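Local coordinates for glycosyl hydrolases family 2, sugar binding domain protein (Bacteroides uniformis str. 3978 T3 ii, PDB 6D1P), which probably hydrolyses O-glycosyl bonds, acting as a gut bacterial beta-glucuronidase of glycosyl hydrolase family 2, at residues E33-I38 with I164-D169; V67-C72 with R192-V197; I643-Y646 with E651-L654; V659-K664 with N679-E684. One frame throughout, in Å; residues are numbered along the deposited sequence.

The four contacts fall into two pairs at opposite sides of the chain's centre. Contacts 1 and 2 come first and interlock along the chain, their segments alternating; their centres lie about 9 Å apart in the N-terminal sugar-binding domain. They touch where strand 65-67 pairs with 35-38, and where the W35 indole packs against L69. Contacts 3 and 4 follow in series, about 11 Å apart between centres, in the DUF4982 domain, where both join the same two sheets and I643 packs on V680. Centres of contacts 2 and 3 are about 47 Å apart. Each pair belongs to the packing of its own beta domain, one early and one late in the chain.

Contact 1. Residues E33-I38 with I164-D169; sequences EHWEFI and IAIRCD
In the six-stranded antiparallel sheet of the sugar-binding domain, the indole of W35 reaches over the middle strand 89-96 to I164 and I166. Strands 35-38 and 162-169 are thus next-nearest neighbours, each bonded through its backbone to 89-96 rather than to the other: E36 pairs with R93, I38 with W91 and I164 with T94. The touching is done by the far end of the six-membered ring. W35 CH2 lies 3.7 Å from I166 CD1, and the adjoining W35 CZ3 is 4.0 Å from I166 CD1, so one terminal methyl meets two neighbouring ring carbons. I166 brings it there by an extended chain, CD1 nearly opposite CA (chi2 168°). I164 offers a branch methyl instead, its CG2 4.2 Å from W35 CH2, while its longer arm runs elsewhere. Both methyls approach the indole obliquely. Such packing across a central strand is how one layer of a jelly-roll beta-sandwich is covered on its inner side, and all three residues are buried. The indole stands crosswise to its CA-CB bond (chi2 90°), and a hydrogen bond from NE1 to L31 O restrains its rotation. A165, between the two isoleucines, points away from W35 and packs on helix 45-49, which covers the other face of the sheet. R167, also turned from the indole, forms a salt bridge with D41.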
# COMPACT_ATOMS: atom_id res chain seq x y z
N GLU A 33 -2.57 -11.54 -21.97
CA GLU A 33 -1.74 -12.53 -21.28
C GLU A 33 -0.32 -12.04 -21.03
O GLU A 33 0.22 -11.20 -21.76
CB GLU A 33 -1.67 -13.84 -22.06
CG GLU A 33 -2.96 -14.31 -22.65
CD GLU A 33 -3.92 -14.73 -21.60
OE1 GLU A 33 -3.50 -15.47 -20.69
OE2 GLU A 33 -5.11 -14.31 -21.68
N HIS A 34 0.29 -12.59 -19.97
CA HIS A 34 1.73 -12.54 -19.74
C HIS A 34 2.21 -11.13 -19.43
O HIS A 34 3.25 -10.69 -19.91
CB HIS A 34 2.50 -13.12 -20.93
CG HIS A 34 1.94 -14.43 -21.41
ND1 HIS A 34 1.42 -14.60 -22.67
CD2 HIS A 34 1.80 -15.62 -20.77
CE1 HIS A 34 0.99 -15.85 -22.80
NE2 HIS A 34 1.21 -16.49 -21.66
N TRP A 35 1.45 -10.42 -18.62
CA TRP A 35 1.88 -9.12 -18.12
C TRP A 35 2.43 -9.28 -16.71
O TRP A 35 2.02 -10.16 -15.96
CB TRP A 35 0.74 -8.12 -18.11
CG TRP A 35 0.27 -7.63 -19.43
CD1 TRP A 35 -0.71 -8.17 -20.21
CD2 TRP A 35 0.72 -6.44 -20.10
NE1 TRP A 35 -0.90 -7.40 -21.34
CE2 TRP A 35 -0.03 -6.33 -21.29
CE3 TRP A 35 1.67 -5.47 -19.81
CZ2 TRP A 35 0.15 -5.30 -22.19
CZ3 TRP A 35 1.85 -4.43 -20.71
CH2 TRP A 35 1.09 -4.36 -21.89
N GLU A 36 3.35 -8.41 -16.35
CA GLU A 36 3.76 -8.27 -14.97
C GLU A 36 3.32 -6.91 -14.45
O GLU A 36 3.30 -5.92 -15.19
CB GLU A 36 5.27 -8.43 -14.83
CG GLU A 36 5.74 -9.87 -14.95
CD GLU A 36 7.24 -10.02 -14.70
OE1 GLU A 36 8.02 -9.18 -15.19
OE2 GLU A 36 7.63 -10.98 -13.99
N PHE A 37 2.97 -6.87 -13.17
CA PHE A 37 2.47 -5.65 -12.57
C PHE A 37 3.06 -5.48 -11.17
O PHE A 37 3.25 -6.46 -10.45
CB PHE A 37 0.94 -5.67 -12.51
CG PHE A 37 0.37 -4.72 -11.53
CD1 PHE A 37 0.31 -3.36 -11.82
CD2 PHE A 37 -0.05 -5.17 -10.28
CE1 PHE A 37 -0.17 -2.46 -10.88
CE2 PHE A 37 -0.54 -4.28 -9.35
CZ PHE A 37 -0.60 -2.92 -9.65
N ILE A 38 3.35 -4.23 -10.78
CA ILE A 38 3.76 -3.93 -9.41
C ILE A 38 3.09 -2.63 -8.99
O ILE A 38 3.02 -1.68 -9.77
CB ILE A 38 5.31 -3.84 -9.26
CG1 ILE A 38 5.69 -3.75 -7.79
CG2 ILE A 38 5.90 -2.64 -9.97
CD1 ILE A 38 7.20 -3.83 -7.58
N ILE A 164 7.67 -3.85 -23.58
CA ILE A 164 6.67 -2.81 -23.37
C ILE A 164 6.52 -2.58 -21.87
O ILE A 164 6.45 -3.54 -21.10
CB ILE A 164 5.32 -3.22 -24.00
CG1 ILE A 164 5.48 -3.36 -25.51
CG2 ILE A 164 4.21 -2.21 -23.68
CD1 ILE A 164 5.97 -2.09 -26.17
N ALA A 165 6.47 -1.32 -21.46
CA ALA A 165 6.12 -1.00 -20.09
C ALA A 165 5.13 0.14 -20.10
O ALA A 165 5.21 1.05 -20.94
CB ALA A 165 7.34 -0.65 -19.24
N ILE A 166 4.19 0.09 -19.16
CA ILE A 166 3.14 1.10 -19.05
C ILE A 166 3.01 1.49 -17.59
O ILE A 166 2.79 0.62 -16.73
CB ILE A 166 1.80 0.59 -19.58
CG1 ILE A 166 1.98 0.13 -21.02
CG2 ILE A 166 0.78 1.71 -19.50
CD1 ILE A 166 0.82 -0.64 -21.54
N ARG A 167 3.14 2.78 -17.31
CA ARG A 167 2.97 3.33 -15.97
C ARG A 167 1.58 3.93 -15.87
O ARG A 167 1.22 4.80 -16.67
CB ARG A 167 4.05 4.38 -15.68
CG ARG A 167 4.01 5.01 -14.28
CD ARG A 167 5.05 6.14 -14.17
NE ARG A 167 5.22 6.69 -12.82
CZ ARG A 167 4.44 7.63 -12.29
NH1 ARG A 167 3.42 8.13 -12.98
NH2 ARG A 167 4.68 8.07 -11.07
N CYS A 168 0.78 3.45 -14.91
CA CYS A 168 -0.53 4.03 -14.62
C CYS A 168 -0.51 4.66 -13.24
O CYS A 168 0.14 4.16 -12.33
CB CYS A 168 -1.65 2.99 -14.68
SG CYS A 168 -2.03 2.46 -16.34
N ASP A 169 -1.24 5.76 -13.09
CA ASP A 169 -1.26 6.46 -11.82
C ASP A 169 -2.67 6.97 -11.54
O ASP A 169 -3.29 7.58 -12.42
CB ASP A 169 -0.24 7.61 -11.82
CG ASP A 169 -0.34 8.46 -10.58
OD1 ASP A 169 0.41 8.20 -9.62
OD2 ASP A 169 -1.19 9.39 -10.55

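Contact 2. Residues V67-C72 with R192-V197; sequences VTLPHC and RYVNLV
L69 is the first residue of 67-72 to meet 192-197, and P70 makes the closest approach. Before them, V67 still pairs through its backbone with W35, at the end of strand 65-67, and the chain then leaves the sheet. L69 directs its branched end at V194: L69 CD1 stands 4.4 Å from V194 CG2, a loose apolar touch, while the same leucine also packs on W35. P70 follows after a cis peptide bond, and its CA comes within 5.4 Å of R192 CA. One edge of the pyrrolidine ring lies by the backbone, P70 CB being 4.1 Å from R192 N. The CD corner presses on the tyrosine, with P70 CD 3.5 Å from Y193 CE1 and 4.0 Å from Y193 CD1; it reaches the ring obliquely. Y193 turns its ring beside its own backbone N (chi1 -68°), which carries the CD1-CE1 side to the proline. The phenol end is held further out: Y193 OH accepts a hydrogen bond from the backbone N of E343, at the start of helix 343-356, and R30 makes a cation-pi contact with the ring. The imidazole of H71 leads away from 192-197, its ND1 bonded to Y92 OH. R192 points away from P70, its guanidinium in a salt bridge with E332 and bonded to E112 O, Y134 O and Q367 O. The arrangement joins the loop after strand 65-67 of one sheet to strand 194-199 of the other in the jelly-roll sugar-binding domain, where R192 and Y193 also tie it to the TIM-barrel domain.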
# COMPACT_ATOMS: atom_id res chain seq x y z
N VAL A 67 -0.12 -11.04 -13.85
CA VAL A 67 -1.53 -10.70 -13.93
C VAL A 67 -2.02 -10.94 -15.34
O VAL A 67 -1.24 -11.00 -16.30
CB VAL A 67 -1.81 -9.24 -13.51
CG1 VAL A 67 -1.37 -9.00 -12.07
CG2 VAL A 67 -1.08 -8.30 -14.45
N THR A 68 -3.34 -11.04 -15.46
CA THR A 68 -4.05 -11.09 -16.73
C THR A 68 -4.91 -9.84 -16.86
O THR A 68 -5.64 -9.48 -15.92
CB THR A 68 -4.90 -12.37 -16.80
OG1 THR A 68 -4.03 -13.50 -16.99
CG2 THR A 68 -5.95 -12.32 -17.92
N LEU A 69 -4.78 -9.13 -18.00
CA LEU A 69 -5.58 -7.94 -18.29
C LEU A 69 -6.99 -8.33 -18.74
O LEU A 69 -7.20 -9.40 -19.33
CB LEU A 69 -4.93 -7.08 -19.38
CG LEU A 69 -3.52 -6.57 -19.04
CD1 LEU A 69 -3.12 -5.38 -19.88
CD2 LEU A 69 -3.41 -6.24 -17.56
N PRO A 70 -7.99 -7.47 -18.48
CA PRO A 70 -7.87 -6.18 -17.78
C PRO A 70 -7.60 -6.34 -16.29
O PRO A 70 -7.94 -7.36 -15.69
CB PRO A 70 -9.22 -5.52 -18.02
CG PRO A 70 -10.16 -6.64 -18.23
CD PRO A 70 -9.37 -7.71 -18.94
N HIS A 71 -7.01 -5.30 -15.70
CA HIS A 71 -6.52 -5.36 -14.34
C HIS A 71 -6.73 -4.02 -13.65
O HIS A 71 -6.63 -2.96 -14.28
CB HIS A 71 -5.05 -5.74 -14.33
CG HIS A 71 -4.42 -5.62 -12.98
ND1 HIS A 71 -3.74 -4.49 -12.58
CD2 HIS A 71 -4.38 -6.48 -11.94
CE1 HIS A 71 -3.31 -4.66 -11.34
NE2 HIS A 71 -3.69 -5.86 -10.93
N CYS A 72 -6.98 -4.07 -12.35
CA CYS A 72 -7.31 -2.86 -11.61
C CYS A 72 -6.55 -2.83 -10.29
O CYS A 72 -6.53 -3.84 -9.57
CB CYS A 72 -8.82 -2.78 -11.38
SG CYS A 72 -9.34 -1.38 -10.39
N ARG A 192 -9.40 -1.50 -18.78
CA ARG A 192 -10.06 -1.82 -20.04
C ARG A 192 -9.01 -2.36 -20.99
O ARG A 192 -7.81 -2.09 -20.83
CB ARG A 192 -10.77 -0.62 -20.68
CG ARG A 192 -11.90 -0.10 -19.89
CD ARG A 192 -12.61 0.97 -20.69
NE ARG A 192 -13.50 1.74 -19.83
CZ ARG A 192 -13.85 2.99 -20.06
NH1 ARG A 192 -13.39 3.61 -21.14
NH2 ARG A 192 -14.66 3.64 -19.22
N TYR A 193 -9.49 -3.09 -21.99
CA TYR A 193 -8.62 -3.82 -22.90
C TYR A 193 -7.59 -2.92 -23.55
O TYR A 193 -7.86 -1.77 -23.92
CB TYR A 193 -9.46 -4.50 -23.98
CG TYR A 193 -10.32 -5.62 -23.43
CD1 TYR A 193 -9.73 -6.72 -22.80
CD2 TYR A 193 -11.71 -5.58 -23.55
CE1 TYR A 193 -10.50 -7.74 -22.30
CE2 TYR A 193 -12.48 -6.60 -23.06
CZ TYR A 193 -11.88 -7.68 -22.43
OH TYR A 193 -12.66 -8.70 -21.92
N VAL A 194 -6.39 -3.47 -23.69
CA VAL A 194 -5.34 -2.90 -24.53
C VAL A 194 -5.24 -3.78 -25.77
O VAL A 194 -5.26 -5.01 -25.67
CB VAL A 194 -4.00 -2.83 -23.78
CG1 VAL A 194 -2.95 -2.17 -24.64
CG2 VAL A 194 -4.17 -2.05 -22.49
N ASN A 195 -5.14 -3.13 -26.93
CA ASN A 195 -5.13 -3.80 -28.23
C ASN A 195 -3.85 -3.48 -28.98
O ASN A 195 -3.40 -2.33 -28.99
CB ASN A 195 -6.34 -3.39 -29.07
CG ASN A 195 -7.64 -3.61 -28.36
OD1 ASN A 195 -7.88 -4.70 -27.81
ND2 ASN A 195 -8.48 -2.58 -28.31
N LEU A 196 -3.27 -4.50 -29.61
CA LEU A 196 -2.23 -4.31 -30.62
C LEU A 196 -2.89 -4.20 -31.99
O LEU A 196 -3.70 -5.07 -32.36
CB LEU A 196 -1.24 -5.47 -30.58
CG LEU A 196 -0.05 -5.39 -31.53
CD1 LEU A 196 0.82 -4.18 -31.20
CD2 LEU A 196 0.75 -6.68 -31.46
N VAL A 197 -2.59 -3.14 -32.73
CA VAL A 197 -3.35 -2.82 -33.93
C VAL A 197 -2.40 -2.39 -35.05
O VAL A 197 -1.55 -1.51 -34.86
CB VAL A 197 -4.41 -1.72 -33.68
CG1 VAL A 197 -5.22 -1.45 -34.95
CG2 VAL A 197 -5.33 -2.13 -32.54

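Contact 3. Residues I643-Y646 with E651-L654; sequences ILVY and EVEL
No flat group enters the contact, which is made by the branched methyls of I643 and V645 against V652 and L654. Y646, the only ring in the two segments, points to the opposite side of its strand, where it packs on I554 of helix 550-564 and its OH is bonded to D558. On the inner side I643 CG2 lies 4.1 Å from L654 CD2, the two side chains passing at a slant. V645 divides its branches between two partners: its CG1 is 4.3 Å from V652 CG1, and its CG2 is 4.3 Å from L654 CD1. That split follows from a torsion placing V645 CG1 opposite the backbone N (chi1 177°). L654 uses both of its methyls, CD2 on I643 and CD1 on V645. W678 completes the packing, touched by V645 and L654 alike, and L623 adds to it beside V645 and V652. The strand axes run 9.6 Å apart at their closest, at 145° between N-to-C directions. That spacing is of two facing layers: 641-647 is the middle strand of a three-stranded sheet, 651-656 belongs to a five-stranded one, and their methyls contribute to the core of what is probably an immunoglobulin-like beta-sandwich, as its E-set kinship suggests.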
# COMPACT_ATOMS: atom_id res chain seq x y z
N ILE A 643 -48.45 -10.45 2.75
CA ILE A 643 -47.60 -11.03 1.72
C ILE A 643 -47.81 -10.22 0.45
O ILE A 643 -48.95 -10.05 0.00
CB ILE A 643 -47.93 -12.52 1.46
CG1 ILE A 643 -47.53 -13.40 2.63
CG2 ILE A 643 -47.26 -13.05 0.20
CD1 ILE A 643 -48.61 -13.54 3.68
N LEU A 644 -46.73 -9.70 -0.12
CA LEU A 644 -46.80 -8.95 -1.37
C LEU A 644 -46.23 -9.79 -2.50
O LEU A 644 -45.28 -10.55 -2.31
CB LEU A 644 -46.02 -7.63 -1.27
CG LEU A 644 -46.22 -6.78 -0.01
CD1 LEU A 644 -45.14 -5.66 0.10
CD2 LEU A 644 -47.63 -6.21 0.06
N VAL A 645 -46.78 -9.63 -3.69
CA VAL A 645 -46.29 -10.35 -4.85
C VAL A 645 -46.04 -9.35 -5.96
O VAL A 645 -46.86 -8.46 -6.20
CB VAL A 645 -47.27 -11.44 -5.31
CG1 VAL A 645 -46.75 -12.10 -6.56
CG2 VAL A 645 -47.46 -12.48 -4.21
N TYR A 646 -44.92 -9.50 -6.64
CA TYR A 646 -44.59 -8.59 -7.73
C TYR A 646 -44.65 -9.40 -9.02
O TYR A 646 -43.77 -10.22 -9.31
CB TYR A 646 -43.25 -7.88 -7.47
CG TYR A 646 -43.46 -6.82 -6.41
CD1 TYR A 646 -43.87 -5.52 -6.77
CD2 TYR A 646 -43.37 -7.13 -5.06
CE1 TYR A 646 -44.13 -4.56 -5.80
CE2 TYR A 646 -43.63 -6.18 -4.08
CZ TYR A 646 -44.02 -4.90 -4.47
OH TYR A 646 -44.28 -3.96 -3.50
N GLU A 651 -53.60 -11.83 -13.48
CA GLU A 651 -54.20 -12.46 -12.31
C GLU A 651 -53.18 -13.35 -11.63
O GLU A 651 -52.40 -14.05 -12.30
CB GLU A 651 -55.42 -13.31 -12.66
CG GLU A 651 -56.75 -12.64 -12.40
CD GLU A 651 -57.92 -13.59 -12.66
OE1 GLU A 651 -58.75 -13.79 -11.73
OE2 GLU A 651 -57.99 -14.14 -13.78
N VAL A 652 -53.22 -13.35 -10.31
CA VAL A 652 -52.28 -14.11 -9.50
C VAL A 652 -53.07 -14.71 -8.36
O VAL A 652 -53.85 -14.01 -7.70
CB VAL A 652 -51.15 -13.22 -8.94
CG1 VAL A 652 -50.35 -13.98 -7.89
CG2 VAL A 652 -50.26 -12.74 -10.07
N GLU A 653 -52.87 -16.00 -8.13
CA GLU A 653 -53.47 -16.67 -6.99
C GLU A 653 -52.39 -17.06 -5.99
O GLU A 653 -51.35 -17.60 -6.37
CB GLU A 653 -54.28 -17.89 -7.42
CG GLU A 653 -54.93 -18.61 -6.25
CD GLU A 653 -56.05 -19.55 -6.65
OE1 GLU A 653 -56.85 -19.86 -5.74
OE2 GLU A 653 -56.13 -19.95 -7.85
N LEU A 654 -52.66 -16.78 -4.72
CA LEU A 654 -51.76 -17.10 -3.63
C LEU A 654 -52.26 -18.33 -2.90
O LEU A 654 -53.47 -18.50 -2.71
CB LEU A 654 -51.66 -15.93 -2.65
CG LEU A 654 -50.53 -16.07 -1.63
CD1 LEU A 654 -49.19 -15.88 -2.31
CD2 LEU A 654 -50.71 -15.09 -0.47

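Contact 4. Residues V659-K664 with N679-E684; sequences VSQGRK and NVPLRE
Q661 points at V680 and lays its bent side chain against it, and this single pair is the close-packed part of the contact. The stem touches, Q661 CG 4.1 Å from V680 CG2, and one corner of the amide meets both valine methyls at least as closely, although which of its atoms is N and which O is doubtful. CG stands beside the backbone N (chi1 -58°) and the chain then bends about CB-CG (chi2 -62°), bringing the amide to the valine. V680 is buried beneath it and also packs on I643 and V656. Beyond V680 the contact thins out: N679 points away from 659-664, P681 stands exposed beside the glutamine amide, and the backbones stay well apart, with Q661 CA 7.8 Å from V680 CA. The pairing of 659-664 with neighbouring strand 651-656 is irregular. Q661 bonds to L654 and K664 to V652, which sets three residue steps against two and is consistent with a beta bulge around Q661-G662. Further along, the ammonium of K664 is bonded to R677 O and makes a cation-pi contact with W678. Strand 659-665 is outermost in the five-stranded sheet and 677-680, next to 641-647, in the three-stranded one, so the contact joins two edge strands along one side of the sandwich.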
# COMPACT_ATOMS: atom_id res chain seq x y z
N VAL A 659 -53.69 -23.97 1.23
CA VAL A 659 -55.00 -23.31 1.23
C VAL A 659 -54.97 -22.08 0.34
O VAL A 659 -54.27 -21.10 0.64
CB VAL A 659 -55.40 -22.93 2.66
CG1 VAL A 659 -56.77 -22.25 2.66
CG2 VAL A 659 -55.35 -24.14 3.56
N SER A 660 -55.76 -22.11 -0.74
CA SER A 660 -55.90 -20.94 -1.61
C SER A 660 -56.40 -19.73 -0.82
O SER A 660 -57.28 -19.84 0.04
CB SER A 660 -56.85 -21.22 -2.77
OG SER A 660 -57.08 -20.04 -3.53
N GLN A 661 -55.81 -18.56 -1.11
CA GLN A 661 -56.15 -17.32 -0.44
C GLN A 661 -56.88 -16.34 -1.36
O GLN A 661 -57.19 -15.21 -0.93
CB GLN A 661 -54.89 -16.67 0.14
CG GLN A 661 -54.14 -17.56 1.11
CD GLN A 661 -54.96 -17.93 2.34
OE1 GLN A 661 -55.28 -19.11 2.57
NE2 GLN A 661 -55.27 -16.93 3.16
N GLY A 662 -57.16 -16.73 -2.60
CA GLY A 662 -57.90 -15.89 -3.52
C GLY A 662 -57.14 -15.53 -4.78
O GLY A 662 -55.93 -15.29 -4.75
N ARG A 663 -57.85 -15.50 -5.89
CA ARG A 663 -57.33 -14.95 -7.13
C ARG A 663 -57.56 -13.44 -7.12
O ARG A 663 -58.63 -12.97 -6.75
CB ARG A 663 -58.05 -15.61 -8.32
CG ARG A 663 -57.26 -15.72 -9.59
CD ARG A 663 -57.69 -16.98 -10.34
NE ARG A 663 -57.34 -16.95 -11.75
CZ ARG A 663 -57.40 -18.01 -12.56
NH1 ARG A 663 -57.79 -19.19 -12.08
NH2 ARG A 663 -57.06 -17.89 -13.84
N LYS A 664 -56.52 -12.68 -7.47
CA LYS A 664 -56.62 -11.22 -7.46
C LYS A 664 -56.10 -10.67 -8.78
O LYS A 664 -55.28 -11.28 -9.46
CB LYS A 664 -55.87 -10.59 -6.29
CG LYS A 664 -56.51 -10.89 -4.96
CD LYS A 664 -55.91 -10.07 -3.83
CE LYS A 664 -56.55 -10.42 -2.50
NZ LYS A 664 -56.01 -9.62 -1.37
N ASN A 679 -53.38 -10.71 3.21
CA ASN A 679 -53.08 -10.91 4.61
C ASN A 679 -53.44 -12.35 4.96
O ASN A 679 -54.42 -12.89 4.46
CB ASN A 679 -53.83 -9.93 5.50
CG ASN A 679 -53.28 -8.52 5.39
OD1 ASN A 679 -52.61 -8.18 4.41
ND2 ASN A 679 -53.56 -7.69 6.39
N VAL A 680 -52.61 -12.98 5.78
CA VAL A 680 -52.67 -14.43 5.90
C VAL A 680 -52.29 -14.83 7.32
O VAL A 680 -51.44 -14.17 7.95
CB VAL A 680 -51.75 -15.10 4.87
CG1 VAL A 680 -51.74 -16.59 5.06
CG2 VAL A 680 -52.17 -14.77 3.42
N PRO A 681 -52.88 -15.88 7.89
CA PRO A 681 -52.32 -16.46 9.11
C PRO A 681 -51.08 -17.26 8.77
O PRO A 681 -51.00 -17.92 7.73
CB PRO A 681 -53.44 -17.36 9.62
CG PRO A 681 -54.13 -17.81 8.37
CD PRO A 681 -54.13 -16.56 7.49
N LEU A 682 -50.09 -17.19 9.65
CA LEU A 682 -48.93 -18.06 9.59
C LEU A 682 -48.85 -18.81 10.90
O LEU A 682 -49.10 -18.24 11.97
CB LEU A 682 -47.64 -17.28 9.32
CG LEU A 682 -47.60 -16.37 8.09
CD1 LEU A 682 -46.37 -15.47 8.12
CD2 LEU A 682 -47.65 -17.18 6.82
N ARG A 683 -48.55 -20.09 10.82
CA ARG A 683 -48.36 -20.81 12.07
C ARG A 683 -46.91 -20.68 12.52
O ARG A 683 -46.01 -20.40 11.72
CB ARG A 683 -48.75 -22.27 11.94
CG ARG A 683 -48.37 -22.91 10.62
CD ARG A 683 -49.07 -24.25 10.48
NE ARG A 683 -48.99 -24.78 9.12
CZ ARG A 683 -49.75 -25.78 8.67
NH1 ARG A 683 -50.64 -26.35 9.47
NH2 ARG A 683 -49.62 -26.20 7.42
N GLU A 684 -46.71 -20.85 13.83
CA GLU A 684 -45.37 -21.05 14.35
C GLU A 684 -44.67 -22.13 13.56
O GLU A 684 -45.29 -23.12 13.16
CB GLU A 684 -45.43 -21.44 15.82
CG GLU A 684 -46.24 -20.49 16.67
CD GLU A 684 -45.87 -20.58 18.13
OE1 GLU A 684 -45.04 -21.45 18.49
OE2 GLU A 684 -46.41 -19.76 18.91